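Blr3880 protein (PDB 2OOD) probably catalyses the zinc-dependent hydrolytic deamination of guanine to xanthine and ammonia, the first step of guanine degradation. Local coordinates at residues V6-R9 with G10-D14; K121-L124 with D125-A129; V275-N279 with N280-R284; A312-P315 with E316-V319. All blocks are in the same frame, centred on the assembly; numbering follows the deposited sequence.

Contact 1. Residues V6-R9 with G10-D14; sequences VGIR and GTFFD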
loop_
_atom_site.group_PDB
_atom_site.type_symbol
_atom_site.label_atom_id
_atom_site.label_comp_id
_atom_site.label_asym_id
_atom_site.label_seq_id
_atom_site.Cartn_x
_atom_site.Cartn_y
_atom_site.Cartn_z
ATOM N N VAL A 6 26.510 -0.534 -27.565
ATOM C CA VAL A 6 25.753 0.694 -27.413
ATOM C C VAL A 6 26.075 1.391 -26.092
ATOM O O VAL A 6 26.510 0.753 -25.130
ATOM C CB VAL A 6 24.239 0.404 -27.501
ATOM C CG1 VAL A 6 23.825 -0.545 -26.375
ATOM C CG2 VAL A 6 23.453 1.718 -27.456
ATOM N N GLY A 7 25.864 2.702 -26.056
ATOM C CA GLY A 7 26.153 3.458 -24.857
ATOM C C GLY A 7 24.949 4.224 -24.346
ATOM O O GLY A 7 24.356 5.031 -25.071
ATOM N N ILE A 8 24.586 3.981 -23.091
ATOM C CA ILE A 8 23.440 4.651 -22.500
ATOM C C ILE A 8 23.869 5.885 -21.725
ATOM O O ILE A 8 24.787 5.832 -20.902
ATOM C CB ILE A 8 22.656 3.702 -21.562
ATOM C CG1 ILE A 8 21.975 2.602 -22.380
ATOM C CG2 ILE A 8 21.599 4.481 -20.799
ATOM C CD1 ILE A 8 22.921 1.613 -22.991
ATOM N N ARG A 9 23.196 6.996 -21.992
ATOM C CA ARG A 9 23.512 8.246 -21.330
ATOM C C ARG A 9 22.329 8.807 -20.555
ATOM O O ARG A 9 21.181 8.687 -20.986
ATOM C CB ARG A 9 23.960 9.277 -22.358
ATOM C CG ARG A 9 24.212 10.638 -21.767
ATOM C CD ARG A 9 24.528 11.651 -22.837
ATOM N NE ARG A 9 24.869 12.941 -22.254
ATOM C CZ ARG A 9 25.447 13.932 -22.922
ATOM N NH1 ARG A 9 25.747 13.779 -24.201
ATOM N NH2 ARG A 9 25.733 15.069 -22.307
ATOM N N GLY A 10 22.629 9.436 -19.420
ATOM C CA GLY A 10 21.596 10.035 -18.593
ATOM C C GLY A 10 21.995 10.055 -17.129
ATOM O O GLY A 10 23.153 9.790 -16.788
ATOM N N THR A 11 21.038 10.383 -16.263
ATOM C CA THR A 11 21.271 10.417 -14.819
ATOM C C THR A 11 21.238 8.996 -14.221
ATOM O O THR A 11 20.226 8.292 -14.314
ATOM C CB THR A 11 20.204 11.267 -14.120
ATOM O OG1 THR A 11 20.182 12.574 -14.703
ATOM C CG2 THR A 11 20.505 11.382 -12.636
ATOM N N PHE A 12 22.345 8.590 -13.606
ATOM C CA PHE A 12 22.476 7.263 -13.011
ATOM C C PHE A 12 22.581 7.276 -11.481
ATOM O O PHE A 12 23.184 8.179 -10.896
ATOM C CB PHE A 12 23.716 6.570 -13.573
ATOM C CG PHE A 12 23.559 6.086 -14.978
ATOM C CD1 PHE A 12 22.968 4.858 -15.237
ATOM C CD2 PHE A 12 24.012 6.850 -16.050
ATOM C CE1 PHE A 12 22.832 4.387 -16.549
ATOM C CE2 PHE A 12 23.880 6.388 -17.370
ATOM C CZ PHE A 12 23.288 5.155 -17.613
ATOM N N PHE A 13 22.018 6.249 -10.849
ATOM C CA PHE A 13 22.046 6.108 -9.394
ATOM C C PHE A 13 22.120 4.623 -9.026
ATOM O O PHE A 13 21.198 3.863 -9.303
ATOM C CB PHE A 13 20.779 6.717 -8.778
ATOM C CG PHE A 13 20.811 6.822 -7.267
ATOM C CD1 PHE A 13 21.130 8.024 -6.644
ATOM C CD2 PHE A 13 20.515 5.723 -6.466
ATOM C CE1 PHE A 13 21.152 8.129 -5.246
ATOM C CE2 PHE A 13 20.536 5.826 -5.071
ATOM C CZ PHE A 13 20.856 7.030 -4.469
ATOM N N ASP A 14 23.214 4.204 -8.405
ATOM C CA ASP A 14 23.337 2.810 -7.997
ATOM C C ASP A 14 24.169 2.702 -6.722
ATOM O O ASP A 14 24.597 3.711 -6.170
ATOM C CB ASP A 14 23.913 1.955 -9.140
ATOM C CG ASP A 14 25.356 2.291 -9.475
ATOM O OD1 ASP A 14 25.734 3.484 -9.443
ATOM O OD2 ASP A 14 26.110 1.345 -9.787
#

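Contact 2. Residues K121-L124 with D125-A129; sequences KRFL and DALLA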
loop_
_atom_site.group_PDB
_atom_site.type_symbol
_atom_site.label_atom_id
_atom_site.label_comp_id
_atom_site.label_asym_id
_atom_site.label_seq_id
_atom_site.Cartn_x
_atom_site.Cartn_y
_atom_site.Cartn_z
ATOM N N LYS A 121 3.670 -15.850 -19.996
ATOM C CA LYS A 121 3.752 -14.660 -20.826
ATOM C C LYS A 121 3.286 -13.442 -20.030
ATOM O O LYS A 121 3.970 -12.419 -19.977
ATOM C CB LYS A 121 2.873 -14.838 -22.062
ATOM C CG LYS A 121 2.908 -13.665 -23.029
ATOM C CD LYS A 121 1.570 -13.519 -23.749
ATOM C CE LYS A 121 1.605 -12.391 -24.774
ATOM N NZ LYS A 121 2.100 -11.098 -24.204
ATOM N N ARG A 122 2.119 -13.558 -19.407
ATOM C CA ARG A 122 1.565 -12.462 -18.617
ATOM C C ARG A 122 2.387 -12.190 -17.363
ATOM O O ARG A 122 2.504 -11.045 -16.920
ATOM C CB ARG A 122 0.124 -12.781 -18.238
ATOM C CG ARG A 122 -0.810 -12.770 -19.420
ATOM C CD ARG A 122 -2.090 -13.470 -19.086
ATOM N NE ARG A 122 -3.062 -13.373 -20.168
ATOM C CZ ARG A 122 -3.639 -12.240 -20.563
ATOM N NH1 ARG A 122 -3.342 -11.091 -19.966
ATOM N NH2 ARG A 122 -4.527 -12.261 -21.550
ATOM N N PHE A 123 2.953 -13.250 -16.800
ATOM C CA PHE A 123 3.780 -13.144 -15.610
ATOM C C PHE A 123 4.998 -12.267 -15.908
ATOM O O PHE A 123 5.268 -11.308 -15.190
ATOM C CB PHE A 123 4.221 -14.546 -15.189
ATOM C CG PHE A 123 5.181 -14.577 -14.039
ATOM C CD1 PHE A 123 4.755 -14.295 -12.749
ATOM C CD2 PHE A 123 6.511 -14.929 -14.240
ATOM C CE1 PHE A 123 5.641 -14.368 -11.673
ATOM C CE2 PHE A 123 7.405 -15.004 -13.174
ATOM C CZ PHE A 123 6.966 -14.723 -11.889
ATOM N N LEU A 124 5.728 -12.598 -16.970
ATOM C CA LEU A 124 6.916 -11.841 -17.344
ATOM C C LEU A 124 6.599 -10.432 -17.847
ATOM O O LEU A 124 7.392 -9.511 -17.652
ATOM C CB LEU A 124 7.732 -12.616 -18.385
ATOM C CG LEU A 124 8.405 -13.881 -17.837
ATOM C CD1 LEU A 124 9.011 -14.687 -18.957
ATOM C CD2 LEU A 124 9.472 -13.494 -16.836
ATOM N N ASP A 125 5.451 -10.250 -18.495
ATOM C CA ASP A 125 5.082 -8.915 -18.968
ATOM C C ASP A 125 4.824 -8.020 -17.754
ATOM O O ASP A 125 5.305 -6.895 -17.692
ATOM C CB ASP A 125 3.816 -8.949 -19.835
ATOM C CG ASP A 125 4.042 -9.583 -21.196
ATOM O OD1 ASP A 125 5.203 -9.855 -21.564
ATOM O OD2 ASP A 125 3.041 -9.804 -21.906
ATOM N N ALA A 126 4.064 -8.527 -16.787
ATOM C CA ALA A 126 3.757 -7.769 -15.581
ATOM C C ALA A 126 5.033 -7.380 -14.842
ATOM O O ALA A 126 5.144 -6.269 -14.330
ATOM C CB ALA A 126 2.858 -8.577 -14.674
ATOM N N LEU A 127 5.991 -8.299 -14.792
ATOM C CA LEU A 127 7.257 -8.045 -14.123
ATOM C C LEU A 127 8.070 -6.947 -14.796
ATOM O O LEU A 127 8.684 -6.123 -14.125
ATOM C CB LEU A 127 8.098 -9.322 -14.064
ATOM C CG LEU A 127 7.738 -10.337 -12.979
ATOM C CD1 LEU A 127 8.672 -11.530 -13.072
ATOM C CD2 LEU A 127 7.845 -9.681 -11.615
ATOM N N LEU A 128 8.081 -6.940 -16.124
ATOM C CA LEU A 128 8.836 -5.942 -16.865
ATOM C C LEU A 128 8.196 -4.562 -16.770
ATOM O O LEU A 128 8.889 -3.554 -16.626
ATOM C CB LEU A 128 8.969 -6.365 -18.332
ATOM C CG LEU A 128 9.842 -7.596 -18.587
ATOM C CD1 LEU A 128 9.717 -7.992 -20.040
ATOM C CD2 LEU A 128 11.291 -7.310 -18.231
ATOM N N ALA A 129 6.872 -4.520 -16.856
ATOM C CA ALA A 129 6.152 -3.261 -16.771
ATOM C C ALA A 129 6.254 -2.737 -15.352
ATOM O O ALA A 129 5.915 -1.588 -15.082
ATOM C CB ALA A 129 4.703 -3.466 -17.144
#

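Contact 3. Residues V275-N279 with N280-R284; sequences VYLSN and NEFRR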
loop_
_atom_site.group_PDB
_atom_site.type_symbol
_atom_site.label_atom_id
_atom_site.label_comp_id
_atom_site.label_asym_id
_atom_site.label_seq_id
_atom_site.Cartn_x
_atom_site.Cartn_y
_atom_site.Cartn_z
ATOM N N VAL A 275 9.110 -13.290 9.383
ATOM C CA VAL A 275 8.002 -13.140 10.327
ATOM C C VAL A 275 8.039 -13.816 11.701
ATOM O O VAL A 275 7.935 -13.132 12.714
ATOM C CB VAL A 275 6.661 -13.465 9.650
ATOM C CG1 VAL A 275 5.538 -12.768 10.401
ATOM C CG2 VAL A 275 6.675 -12.989 8.219
ATOM N N TYR A 276 8.173 -15.134 11.761
ATOM C CA TYR A 276 8.196 -15.799 13.058
ATOM C C TYR A 276 9.485 -16.520 13.438
ATOM O O TYR A 276 9.463 -17.472 14.216
ATOM C CB TYR A 276 6.999 -16.744 13.165
ATOM C CG TYR A 276 5.701 -15.982 13.276
ATOM C CD1 TYR A 276 5.369 -15.307 14.442
ATOM C CD2 TYR A 276 4.849 -15.859 12.190
ATOM C CE1 TYR A 276 4.223 -14.518 14.523
ATOM C CE2 TYR A 276 3.699 -15.073 12.259
ATOM C CZ TYR A 276 3.395 -14.401 13.429
ATOM O OH TYR A 276 2.284 -13.578 13.495
ATOM N N LEU A 277 10.605 -16.044 12.911
ATOM C CA LEU A 277 11.907 -16.627 13.206
ATOM C C LEU A 277 12.433 -16.066 14.522
ATOM O O LEU A 277 12.235 -14.889 14.822
ATOM C CB LEU A 277 12.914 -16.283 12.102
ATOM C CG LEU A 277 12.781 -16.798 10.670
ATOM C CD1 LEU A 277 13.675 -15.976 9.773
ATOM C CD2 LEU A 277 13.156 -18.263 10.591
ATOM N N SER A 278 13.120 -16.906 15.292
ATOM C CA SER A 278 13.698 -16.497 16.571
ATOM C C SER A 278 15.060 -15.858 16.316
ATOM O O SER A 278 15.613 -16.001 15.229
ATOM C CB SER A 278 13.890 -17.715 17.464
ATOM O OG SER A 278 14.774 -18.646 16.855
ATOM N N ASN A 279 15.603 -15.162 17.309
ATOM C CA ASN A 279 16.910 -14.541 17.146
ATOM C C ASN A 279 17.943 -15.624 16.910
ATOM O O ASN A 279 18.932 -15.415 16.209
ATOM C CB ASN A 279 17.291 -13.738 18.384
ATOM C CG ASN A 279 16.349 -12.599 18.632
ATOM O OD1 ASN A 279 16.599 -11.728 19.462
ATOM N ND2 ASN A 279 15.239 -12.600 17.908
ATOM N N ASN A 280 17.705 -16.787 17.504
ATOM C CA ASN A 280 18.600 -17.917 17.349
ATOM C C ASN A 280 18.586 -18.352 15.885
ATOM O O ASN A 280 19.638 -18.580 15.284
ATOM C CB ASN A 280 18.149 -19.072 18.251
ATOM C CG ASN A 280 19.022 -20.300 18.102
ATOM O OD1 ASN A 280 20.248 -20.208 18.146
ATOM N ND2 ASN A 280 18.397 -21.459 17.928
ATOM N N GLU A 281 17.391 -18.459 15.314
ATOM C CA GLU A 281 17.263 -18.857 13.920
ATOM C C GLU A 281 17.949 -17.837 13.013
ATOM O O GLU A 281 18.601 -18.208 12.042
ATOM C CB GLU A 281 15.784 -19.028 13.545
ATOM C CG GLU A 281 15.172 -20.311 14.106
ATOM C CD GLU A 281 13.681 -20.428 13.839
ATOM O OE1 GLU A 281 12.926 -19.544 14.297
ATOM O OE2 GLU A 281 13.264 -21.406 13.175
ATOM N N PHE A 282 17.820 -16.554 13.331
ATOM C CA PHE A 282 18.472 -15.533 12.525
ATOM C C PHE A 282 19.980 -15.722 12.620
ATOM O O PHE A 282 20.669 -15.741 11.601
ATOM C CB PHE A 282 18.101 -14.125 13.001
ATOM C CG PHE A 282 16.845 -13.577 12.378
ATOM C CD1 PHE A 282 16.721 -13.473 11.000
ATOM C CD2 PHE A 282 15.800 -13.121 13.169
ATOM C CE1 PHE A 282 15.573 -12.918 10.418
ATOM C CE2 PHE A 282 14.649 -12.565 12.591
ATOM C CZ PHE A 282 14.544 -12.466 11.213
ATOM N N ARG A 283 20.498 -15.867 13.840
ATOM C CA ARG A 283 21.932 -16.047 14.021
ATOM C C ARG A 283 22.461 -17.264 13.273
ATOM O O ARG A 283 23.550 -17.216 12.713
ATOM C CB ARG A 283 22.294 -16.165 15.506
ATOM C CG ARG A 283 22.284 -14.844 16.278
ATOM C CD ARG A 283 22.984 -14.978 17.641
ATOM N NE ARG A 283 22.426 -16.074 18.440
ATOM C CZ ARG A 283 21.355 -15.973 19.230
ATOM N NH1 ARG A 283 20.716 -14.807 19.351
ATOM N NH2 ARG A 283 20.901 -17.048 19.872
ATOM N N ARG A 284 21.701 -18.352 13.261
ATOM C CA ARG A 284 22.138 -19.560 12.572
ATOM C C ARG A 284 22.254 -19.322 11.071
ATOM O O ARG A 284 23.228 -19.740 10.441
ATOM C CB ARG A 284 21.171 -20.718 12.839
ATOM C CG ARG A 284 21.004 -21.057 14.308
ATOM C CD ARG A 284 20.968 -22.543 14.518
ATOM N NE ARG A 284 19.795 -23.171 13.924
ATOM C CZ ARG A 284 18.565 -23.059 14.413
ATOM N NH1 ARG A 284 18.351 -22.336 15.503
ATOM N NH2 ARG A 284 17.555 -23.690 13.828
HETATM O O HOH W 1 10.377 -20.005 13.581
#

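Contact 4. Residues A312-P315 with E316-V319; sequences ATDP and EHRV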
loop_
_atom_site.group_PDB
_atom_site.type_symbol
_atom_site.label_atom_id
_atom_site.label_comp_id
_atom_site.label_asym_id
_atom_site.label_seq_id
_atom_site.Cartn_x
_atom_site.Cartn_y
_atom_site.Cartn_z
ATOM N N ALA A 312 17.164 -8.733 11.420
ATOM C CA ALA A 312 17.875 -9.362 10.318
ATOM C C ALA A 312 19.072 -8.521 9.878
ATOM O O ALA A 312 20.044 -9.052 9.345
ATOM C CB ALA A 312 16.928 -9.576 9.152
ATOM N N THR A 313 18.998 -7.211 10.106
ATOM C CA THR A 313 20.076 -6.301 9.732
ATOM C C THR A 313 21.060 -6.035 10.866
ATOM O O THR A 313 21.900 -5.142 10.776
ATOM C CB THR A 313 19.524 -4.956 9.246
ATOM O OG1 THR A 313 18.651 -4.406 10.241
ATOM C CG2 THR A 313 18.766 -5.139 7.949
ATOM N N ASP A 314 20.944 -6.805 11.940
ATOM C CA ASP A 314 21.838 -6.673 13.083
ATOM C C ASP A 314 23.276 -6.890 12.618
ATOM O O ASP A 314 23.626 -7.981 12.167
ATOM C CB ASP A 314 21.465 -7.721 14.137
ATOM C CG ASP A 314 22.469 -7.797 15.273
ATOM O OD1 ASP A 314 23.344 -6.912 15.361
ATOM O OD2 ASP A 314 22.376 -8.741 16.084
ATOM N N PRO A 315 24.134 -5.862 12.733
ATOM C CA PRO A 315 25.533 -5.984 12.307
ATOM C C PRO A 315 26.372 -7.086 12.977
ATOM O O PRO A 315 27.372 -7.530 12.412
ATOM C CB PRO A 315 26.090 -4.578 12.534
ATOM C CG PRO A 315 25.268 -4.067 13.646
ATOM C CD PRO A 315 23.879 -4.528 13.298
ATOM N N GLU A 316 25.969 -7.543 14.160
ATOM C CA GLU A 316 26.713 -8.600 14.846
ATOM C C GLU A 316 26.332 -9.966 14.278
ATOM O O GLU A 316 27.087 -10.931 14.386
ATOM C CB GLU A 316 26.437 -8.578 16.361
ATOM C CG GLU A 316 26.722 -7.227 17.027
ATOM C CD GLU A 316 26.607 -7.262 18.561
ATOM O OE1 GLU A 316 25.603 -7.817 19.086
ATOM O OE2 GLU A 316 27.519 -6.720 19.242
ATOM N N HIS A 317 25.154 -10.040 13.668
ATOM C CA HIS A 317 24.669 -11.290 13.088
ATOM C C HIS A 317 23.855 -10.980 11.835
ATOM O O HIS A 317 22.715 -11.427 11.693
ATOM C CB HIS A 317 23.801 -12.029 14.107
ATOM C CG HIS A 317 24.496 -12.304 15.405
ATOM N ND1 HIS A 317 25.344 -13.376 15.583
ATOM C CD2 HIS A 317 24.485 -11.631 16.581
ATOM C CE1 HIS A 317 25.824 -13.352 16.815
ATOM N NE2 HIS A 317 25.318 -12.304 17.440
ATOM N N ARG A 318 24.459 -10.213 10.932
ATOM C CA ARG A 318 23.816 -9.806 9.691
ATOM C C ARG A 318 23.340 -10.996 8.868
ATOM O O ARG A 318 24.083 -11.936 8.617
ATOM C CB ARG A 318 24.778 -8.933 8.883
ATOM C CG ARG A 318 24.170 -8.271 7.666
ATOM C CD ARG A 318 22.847 -7.592 7.986
ATOM N NE ARG A 318 22.138 -7.194 6.771
ATOM C CZ ARG A 318 22.410 -6.086 6.095
ATOM N NH1 ARG A 318 23.369 -5.276 6.531
ATOM N NH2 ARG A 318 21.738 -5.794 4.987
ATOM N N VAL A 319 22.074 -10.947 8.471
ATOM C CA VAL A 319 21.460 -11.998 7.674
ATOM C C VAL A 319 21.310 -11.489 6.244
ATOM O O VAL A 319 20.911 -10.345 6.038
ATOM C CB VAL A 319 20.055 -12.366 8.222
ATOM C CG1 VAL A 319 19.385 -13.387 7.328
ATOM C CG2 VAL A 319 20.174 -12.902 9.628
HETATM O O HOH W 2 22.989 -9.397 18.796
#

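Contact 1. Residues V6-R9 with G10-D14
Ile8 and Phe12 meet across a corner in the chain, four residues apart, and their side chains meet through apolar atoms alone. The CG2 methyl of Ile8 lies 3.7 Å from CZ of the Phe12 ring, the two side chains crossing at about a right angle. CG2 is put there because it stands anti to the backbone N of Ile8, while the longer branch, through CG1 (chi1 -68°), leads away from the ring. The same end of the ring also rests against the backbone, with Phe12 CE2 3.7 Å from Ile8 O. Phe48 and Phe398 approach Phe12 in edge-to-face pairs, and Ile71 touches both Ile8 and Phe12, so the small contact is part of a larger buried apolar cluster.

The corner itself is Gly10. Strand 5-9, in a small mixed sheet between strands 36-41 and 62-67, ends here, and strand 11-15 continues in other company, beside 30-33 and 70-81. This is the chain passing from one part to another of the beta-rich region that accompanies the barrel in amidohydrolases. Gly10 turns the corner with extended backbone angles of positive phi (151°/-170°), a region glycine reaches readily.

The polar side chains of Arg9 and Thr11 leave the bend for partners elsewhere. The Arg9 chain, extended from CG to NE, reaches Asp35 in a salt bridge, with Tyr51 adding a cation-pi contact, whereas Thr11 OG1 is hydrogen-bonded to Gln34 O.

Contact 2. Residues K121-L124 with D125-A129
Helix 113-129 of the amidohydrolase barrel domain supplies this contact, a run of just over two turns in which residues four apart are joined first by backbone and then by side chains. Four successive i to i+4 bonds run through it, from Asp125 N to Lys121 O, Ala126 N to Arg122 O, Leu127 N to Phe123 O and Leu128 N to Leu124 O, all between 3.0 and 3.1 Å.

Two kinds of side-chain pairing are laid over this frame. On the buried side, the CD1 methyl of Leu127 sits over one face of the Phe123 ring in a CH-pi contact, 4.1 Å from the ring centroid and 27° off its normal. Its nearest ring atom is CE2 of Phe123, at 3.7 Å. A first torsion that sets Phe123 CG opposite the backbone N (chi1 175°) swings the ring toward Leu127, where its face meets the methyl. Leu127 continues inward onto Thr132 and Cys135 of strand 132-138, and the side chain of Phe123 lies about 7 Å from that of the zinc ligand His81.

On another side of the helix, Lys121 bends at chi2 and chi4 to bring NZ 2.8 Å from Asp125 OD2, a salt bridge whose hydrogen bond is weak. Asp125 OD1 has a stronger partner in Arg156, and Leu416 of the second subunit packs on Asp125. The carboxylate is therefore shared between two cations, one on each oxygen, which would be expected to favour its ionised form and to fix its rotation.

Contact 3. Residues V275-N279 with N280-R284
The Phe282 ring carries the Leu277 side chain over one face and has Asn279 CA at its edge, near the ring plane. Leu277 CD1 makes a CH-pi contact, 4.1 Å from the ring centroid, the two side chains crossing at about a right angle. The guanidinium of Arg283, folded back by a bend at chi3, has Asn279 O over one face, 3.6 Å above its plane and toward the rim.

Helix 279-288 begins here in a capping box. Ser278 is the N-cap: its OG accepts from Glu281 N at 3.0 Å, while Ser278 N gives a nearly straight bond (162°) to Glu281 OE1 at 2.8 Å, on the lone pair directed away from OE2. With OG lodged between the backbone N and the carbonyl carbon (chi1 61°), it faces the first turn. A water donates to both Tyr276 O and Glu281 OE1, and Glu281 OE2 is bonded to Leu256 N.

Glu281 thus has both carboxylate oxygens engaged by N-H groups, one from each of two chain segments. This would fix its rotation, and these donors, together with the positive end of the helix dipole, would probably stabilise its negative charge.

Contact 4. Residues A312-P315 with E316-V319
Asp314 and His317 are the ends of a type I beta turn that reverses the chain between helix 309-312 and strand 320-323 of the barrel. Backbone bonds set its frame. His317 N reaches Asp314 O at 3.0 Å, well above the carbonyl plane, and farther out Val319 N meets Ala312 O at 2.9 Å, nearly along the C=O axis. The two limbs run in roughly opposing directions, 144° apart.

Asp314 adds carboxylate bonds to the turn. Asp314 CG stands anti to its own N (chi1 171°), which carries OD1 to Glu316 N at 3.0 Å; that donor comes from above the carboxylate plane. Asp314 OD2 is held from outside by Arg311 in a salt bridge. A water donates to Asp314 OD2 and to Glu316 OE1, bridging two carboxylates and probably easing the repulsion between them.

Packing of other kinds joins the two limbs. Arg318 bends at chi2, laying CD 3.4 Å from Ala312 O, and the CG2 methyl of Thr313 rests over one face of its guanidinium. The polar end of Arg318 belongs to Asp18, with Trp20 adding a cation-pi contact, while Thr313 OG1 is bonded to Leu309 O. Ala312 and Val319 both touch Phe282 of helix 279-288. At the turn's ends, the side chains of His317 and Asp314 lie side by side, pointing the same way, with Asp314 OD2 3.6 Å from His317 CD2, at the ring's edge.

Followed from the N terminus, the four contacts come in series: none nests in or crosses another, each is local, within a run of eight to ten residues, and only contact 4 closes a beta turn. Contact 1 bends the chain from strand 5-9 into strand 11-15. Contact 2 lies in the last turns of helix 113-129, the centres of the two about 24 Å apart, and is across the chain's centre from contacts 3 and 4. Contact 3 starts helix 279-288 after strand 269-272, and contact 4 turns the chain from helix 309-312 toward strand 320-323. These last two touch, with Arg283 CD 3.4 Å from His317 CE1, tying neighbouring barrel elements together.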